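Local coordinates for protein predicted sugar phosphatases of the HAD superfamily (Cytophaga hutchinsonii, PDB 2HX1) that is probably a magnesium-dependent phosphatase of the HAD superfamily, with sugar phosphates as its predicted substrates, at residues Glu142-Trp146 against Phe147-Asn151; Gln62-Asp65 against Ser66-Leu70. One frame throughout, in Å; residues are numbered along the deposited sequence. Where two conformers were deposited one is given.

Overall arrangement
From the N terminus, the chain lays down strands 16-19 and 48-53 of the six-stranded parallel sheet before it reaches contact 2, on helix 60-69, the crossover that leads on to strand 80-82 and packs against it. The magnesium site, D20, F22 and D233, lies just past the ends of strands 16-19 and 228-232. The chain then crosses into a second, five-stranded parallel sheet, where contact 1 turns the loop after strand 133-138 into helix 146-159, packed on helix 184-195 and strand 98-103 at the interface with a second subunit. The two are in series, neither nested nor crossed: each closes only a turn or two of helix. Their centres lie about 28 Å apart.

Contact 1: Glu142-Trp146 against Phe147-Asn151; sequences EGFNW and FHDLN
N145 caps the helix that starts at W146: its side-chain OD1 accepts from H148 N at 2.9 Å, a nearly straight bond (173°) with the donor above the carbonyl plane. The CG of N145, anti to its own N (chi1 -180°), swings OD1 back over the first turn. Backbone bonds carry on from there, D149 N to N145 O at 2.8 Å and L150 N to W146 O at 2.9 Å.

Flat groups stack next. The N145 amide lies over one face of the H148 imidazole, planes 19° apart, with N145 CG 3.6 Å from H148 ND1.

Apolar contacts fill the inner side. L150 runs alongside W146, its CD1 3.9 Å from W146 CB, while its CD2 comes to the edge of the F144 ring, 4.1 Å from CE2. V187 and M190 of helix 184-195 pack on both W146 and L150. The W146 ring meets F147 of the second subunit edge-to-face, and F147 meets W146 of that subunit in the same way.

The N145 amide oxygen is spent on the cap, satisfying H148 N, while the D149 and L150 NH groups go to the carbonyls of N145 and W146; the negative D149 probably suits the positive end of the helix dipole.

Contact 2: Gln62-Asp65 against Ser66-Leu70; sequences QLAD and SYHKL
H68 folds back over the carbonyl of A64, one turn earlier in helix 60-69. Its CB starts 3.5 Å from D65 O; with CG anti to the carbonyl carbon (chi1 -59°), the ring is carried over the preceding turn. CG then lies 3.3 Å from A64 O, which sits over the centre of one ring face, while the same oxygen accepts from H68 N at 3.0 Å in the carbonyl plane. Further out, H68 CE1 approaches A64 CB at 4.2 Å. At the tip, NE2 is hydrogen-bonded to I75 O, beyond the helix end. A leucine in place of H68 would probably leave I75 O without this partner and the A64 carbonyl without the flat ring that covers it.

Helix 60-69 is the crossover of a beta-alpha-beta unit between strand 48-53 and strand 80-82, the Rossmann-like topology of HAD hydrolases. L63, A64 and Y67 turn to that sheet and meet I80, and Y67 also pairs with K26 in a cation-pi contact. The Y67 ring passes close to the previous turn, CD2 3.2 Å from L63 O. On another side of the helix K69, bent at chi3 (-130°), crosses D65 in the conformer given, bringing K69 CE to 3.2 Å from D65 OD2. There K69 NZ stays 4.1 Å from D65 OD2, beyond a salt bridge, although the opposite charges probably still attract.

Contact 1: Glu142-Trp146 against Phe147-Asn151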
loop_
_atom_site.group_PDB
_atom_site.type_symbol
_atom_site.label_atom_id
_atom_site.label_comp_id
_atom_site.label_asym_id
_atom_site.label_seq_id
_atom_site.Cartn_x
_atom_site.Cartn_y
_atom_site.Cartn_z
ATOM N N GLU A 142 13.145 21.440 5.813
ATOM C CA GLU A 142 14.040 22.481 5.304
ATOM C C GLU A 142 15.488 22.235 5.711
ATOM O O GLU A 142 15.748 21.494 6.640
ATOM C CB GLU A 142 13.603 23.852 5.815
ATOM C CG GLU A 142 12.305 24.294 5.218
ATOM C CD GLU A 142 11.814 25.627 5.770
ATOM O OE1 GLU A 142 12.075 25.938 6.960
ATOM O OE2 GLU A 142 11.145 26.351 5.007
ATOM N N GLY A 143 16.421 22.880 5.011
ATOM C CA GLY A 143 17.812 22.925 5.442
ATOM C C GLY A 143 18.745 22.109 4.596
ATOM O O GLY A 143 19.944 22.060 4.863
ATOM N N PHE A 144 18.211 21.459 3.562
ATOM C CA PHE A 144 19.025 20.634 2.697
ATOM C C PHE A 144 18.487 20.576 1.275
ATOM O O PHE A 144 17.311 20.868 1.025
ATOM C CB PHE A 144 19.153 19.218 3.279
ATOM C CG PHE A 144 17.849 18.491 3.410
ATOM C CD1 PHE A 144 17.045 18.681 4.532
ATOM C CD2 PHE A 144 17.455 17.584 2.426
ATOM C CE1 PHE A 144 15.814 18.026 4.645
ATOM C CE2 PHE A 144 16.260 16.908 2.514
ATOM C CZ PHE A 144 15.408 17.132 3.635
ATOM N N ASN A 145 19.371 20.209 0.347
ATOM C CA ASN A 145 19.024 20.067 -1.064
ATOM C C ASN A 145 18.424 18.706 -1.249
ATOM O O ASN A 145 19.107 17.700 -1.069
ATOM C CB ASN A 145 20.227 20.229 -2.013
ATOM C CG ASN A 145 19.840 20.088 -3.501
ATOM O OD1 ASN A 145 19.257 19.073 -3.922
ATOM N ND2 ASN A 145 20.189 21.100 -4.309
ATOM N N TRP A 146 17.148 18.674 -1.631
ATOM C CA TRP A 146 16.403 17.425 -1.706
ATOM C C TRP A 146 16.908 16.487 -2.794
ATOM O O TRP A 146 16.929 15.292 -2.608
ATOM C CB TRP A 146 14.909 17.680 -1.953
ATOM C CG TRP A 146 14.079 18.033 -0.727
ATOM C CD1 TRP A 146 14.518 18.547 0.456
ATOM C CD2 TRP A 146 12.655 17.951 -0.620
ATOM N NE1 TRP A 146 13.459 18.769 1.307
ATOM C CE2 TRP A 146 12.302 18.410 0.671
ATOM C CE3 TRP A 146 11.653 17.524 -1.476
ATOM C CZ2 TRP A 146 10.982 18.456 1.115
ATOM C CZ3 TRP A 146 10.335 17.573 -1.032
ATOM C CH2 TRP A 146 10.016 18.019 0.255
ATOM N N PHE A 147 17.263 17.019 -3.952
ATOM C CA PHE A 147 17.751 16.185 -5.047
ATOM C C PHE A 147 19.010 15.463 -4.628
ATOM O O PHE A 147 19.132 14.222 -4.813
ATOM C CB PHE A 147 18.003 17.019 -6.293
ATOM C CG PHE A 147 18.734 16.295 -7.399
ATOM C CD1 PHE A 147 18.096 15.357 -8.186
ATOM C CD2 PHE A 147 20.071 16.617 -7.704
ATOM C CE1 PHE A 147 18.770 14.725 -9.246
ATOM C CE2 PHE A 147 20.746 15.989 -8.758
ATOM C CZ PHE A 147 20.088 15.054 -9.542
ATOM N N HIS A 148 19.928 16.229 -4.039
ATOM C CA HIS A 148 21.183 15.677 -3.539
ATOM C C HIS A 148 20.999 14.699 -2.391
ATOM O O HIS A 148 21.460 13.555 -2.424
ATOM C CB HIS A 148 22.133 16.804 -3.113
ATOM C CG HIS A 148 22.647 17.619 -4.258
ATOM N ND1 HIS A 148 23.137 18.901 -4.101
ATOM C CD2 HIS A 148 22.736 17.338 -5.582
ATOM C CE1 HIS A 148 23.501 19.373 -5.280
ATOM N NE2 HIS A 148 23.257 18.449 -6.198
ATOM N N ASP A 149 20.263 15.128 -1.381
ATOM C CA ASP A 149 20.265 14.424 -0.089
ATOM C C ASP A 149 19.190 13.388 0.109
ATOM O O ASP A 149 19.363 12.497 0.932
ATOM C CB ASP A 149 20.289 15.454 1.027
ATOM C CG ASP A 149 21.570 16.275 1.000
ATOM O OD1 ASP A 149 22.502 15.852 0.265
ATOM O OD2 ASP A 149 21.662 17.306 1.706
ATOM N N LEU A 150 18.096 13.450 -0.645
ATOM C CA LEU A 150 17.167 12.314 -0.683
ATOM C C LEU A 150 17.784 11.113 -1.384
ATOM O O LEU A 150 17.652 9.964 -0.934
ATOM C CB LEU A 150 15.851 12.675 -1.374
ATOM C CG LEU A 150 15.099 13.741 -0.567
ATOM C CD1 LEU A 150 13.784 14.038 -1.190
ATOM C CD2 LEU A 150 14.935 13.331 0.919
ATOM N N ASN A 151 18.425 11.385 -2.515
ATOM C CA ASN A 151 19.266 10.391 -3.164
ATOM C C ASN A 151 20.338 9.853 -2.242
ATOM O O ASN A 151 20.475 8.625 -2.121
ATOM C CB ASN A 151 19.863 10.924 -4.458
ATOM C CG ASN A 151 18.922 10.775 -5.629
ATOM O OD1 ASN A 151 18.581 9.648 -6.013
ATOM N ND2 ASN A 151 18.516 11.901 -6.229
HETATM O O HOH W 1 22.176 19.644 0.872
#

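Contact 2: Gln62-Asp65 against Ser66-Leu70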
loop_
_atom_site.group_PDB
_atom_site.type_symbol
_atom_site.label_atom_id
_atom_site.label_comp_id
_atom_site.label_asym_id
_atom_site.label_seq_id
_atom_site.Cartn_x
_atom_site.Cartn_y
_atom_site.Cartn_z
ATOM N N GLN A 62 12.780 25.632 23.241
ATOM C CA GLN A 62 12.580 26.424 22.011
ATOM C C GLN A 62 11.143 26.409 21.551
ATOM O O GLN A 62 10.649 27.415 21.081
ATOM C CB GLN A 62 13.488 25.925 20.873
ATOM C CG GLN A 62 14.970 26.303 21.049
ATOM C CD GLN A 62 15.909 25.653 19.985
ATOM O OE1 GLN A 62 15.907 24.407 19.770
ATOM N NE2 GLN A 62 16.715 26.499 19.320
ATOM N N LEU A 63 10.459 25.279 21.696
ATOM C CA LEU A 63 9.027 25.211 21.424
ATOM C C LEU A 63 8.255 26.169 22.336
ATOM O O LEU A 63 7.344 26.862 21.871
ATOM C CB LEU A 63 8.526 23.768 21.601
ATOM C CG LEU A 63 9.011 22.682 20.641
ATOM C CD1 LEU A 63 8.498 21.307 21.133
ATOM C CD2 LEU A 63 8.498 22.997 19.259
ATOM N N ALA A 64 8.632 26.223 23.616
ATOM C CA ALA A 64 8.017 27.167 24.572
ATOM C C ALA A 64 8.343 28.617 24.225
ATOM O O ALA A 64 7.476 29.480 24.325
ATOM C CB ALA A 64 8.426 26.862 26.032
ATOM N N ASP A 65 9.586 28.874 23.807
ATOM C CA ASP A 65 10.010 30.220 23.388
ATOM C C ASP A 65 9.171 30.732 22.235
ATOM O O ASP A 65 8.847 31.905 22.179
ATOM C CB ASP A 65 11.490 30.216 22.978
ATOM C CG ASP A 65 11.991 31.602 22.524
ATOM O OD1 ASP A 65 11.976 32.550 23.336
ATOM O OD2 ASP A 65 12.398 31.734 21.345
ATOM N N SER A 66 8.800 29.845 21.316
ATOM C CA SER A 66 7.907 30.224 20.219
ATOM C C SER A 66 6.566 30.717 20.680
ATOM O O SER A 66 6.046 31.640 20.088
ATOM C CB SER A 66 7.640 29.071 19.253
ATOM O OG SER A 66 8.845 28.531 18.763
ATOM N N TYR A 67 5.992 30.085 21.713
ATOM C CA TYR A 67 4.728 30.558 22.310
ATOM C C TYR A 67 4.929 31.879 23.025
ATOM O O TYR A 67 4.081 32.747 22.931
ATOM C CB TYR A 67 4.107 29.523 23.275
ATOM C CG TYR A 67 3.553 28.290 22.575
ATOM C CD1 TYR A 67 2.385 28.342 21.848
ATOM C CD2 TYR A 67 4.235 27.097 22.612
ATOM C CE1 TYR A 67 1.886 27.209 21.198
ATOM C CE2 TYR A 67 3.763 25.977 21.964
ATOM C CZ TYR A 67 2.593 26.032 21.269
ATOM O OH TYR A 67 2.163 24.892 20.645
ATOM N N HIS A 68 6.042 32.029 23.738
ATOM C CA HIS A 68 6.366 33.315 24.389
ATOM C C HIS A 68 6.437 34.453 23.383
ATOM O O HIS A 68 5.827 35.488 23.597
ATOM C CB HIS A 68 7.673 33.247 25.152
ATOM C CG HIS A 68 7.672 32.211 26.223
ATOM N ND1 HIS A 68 8.823 31.643 26.711
ATOM C CD2 HIS A 68 6.646 31.613 26.873
ATOM C CE1 HIS A 68 8.507 30.747 27.630
ATOM N NE2 HIS A 68 7.192 30.713 27.748
ATOM N N LYS A 69 7.124 34.229 22.264
ATOM C CA LYS A 69 7.198 35.235 21.200
ATOM C C LYS A 69 5.825 35.635 20.734
ATOM O O LYS A 69 5.597 36.808 20.488
ATOM C CB LYS A 69 7.996 34.754 19.979
ATOM C CG LYS A 69 9.514 34.677 20.202
ATOM C CD LYS A 69 10.245 34.517 18.856
ATOM C CE LYS A 69 11.267 33.369 18.856
ATOM N NZ LYS A 69 11.647 32.933 17.467
ATOM N N LEU A 70 4.924 34.659 20.616
ATOM C CA LEU A 70 3.545 34.904 20.186
ATOM C C LEU A 70 2.652 35.462 21.321
ATOM O O LEU A 70 1.471 35.745 21.121
ATOM C CB LEU A 70 2.933 33.634 19.605
ATOM C CG LEU A 70 3.590 33.132 18.302
ATOM C CD1 LEU A 70 3.115 31.751 17.863
ATOM C CD2 LEU A 70 3.381 34.145 17.188
HETATM O O HOH W 2 11.144 32.246 26.284
#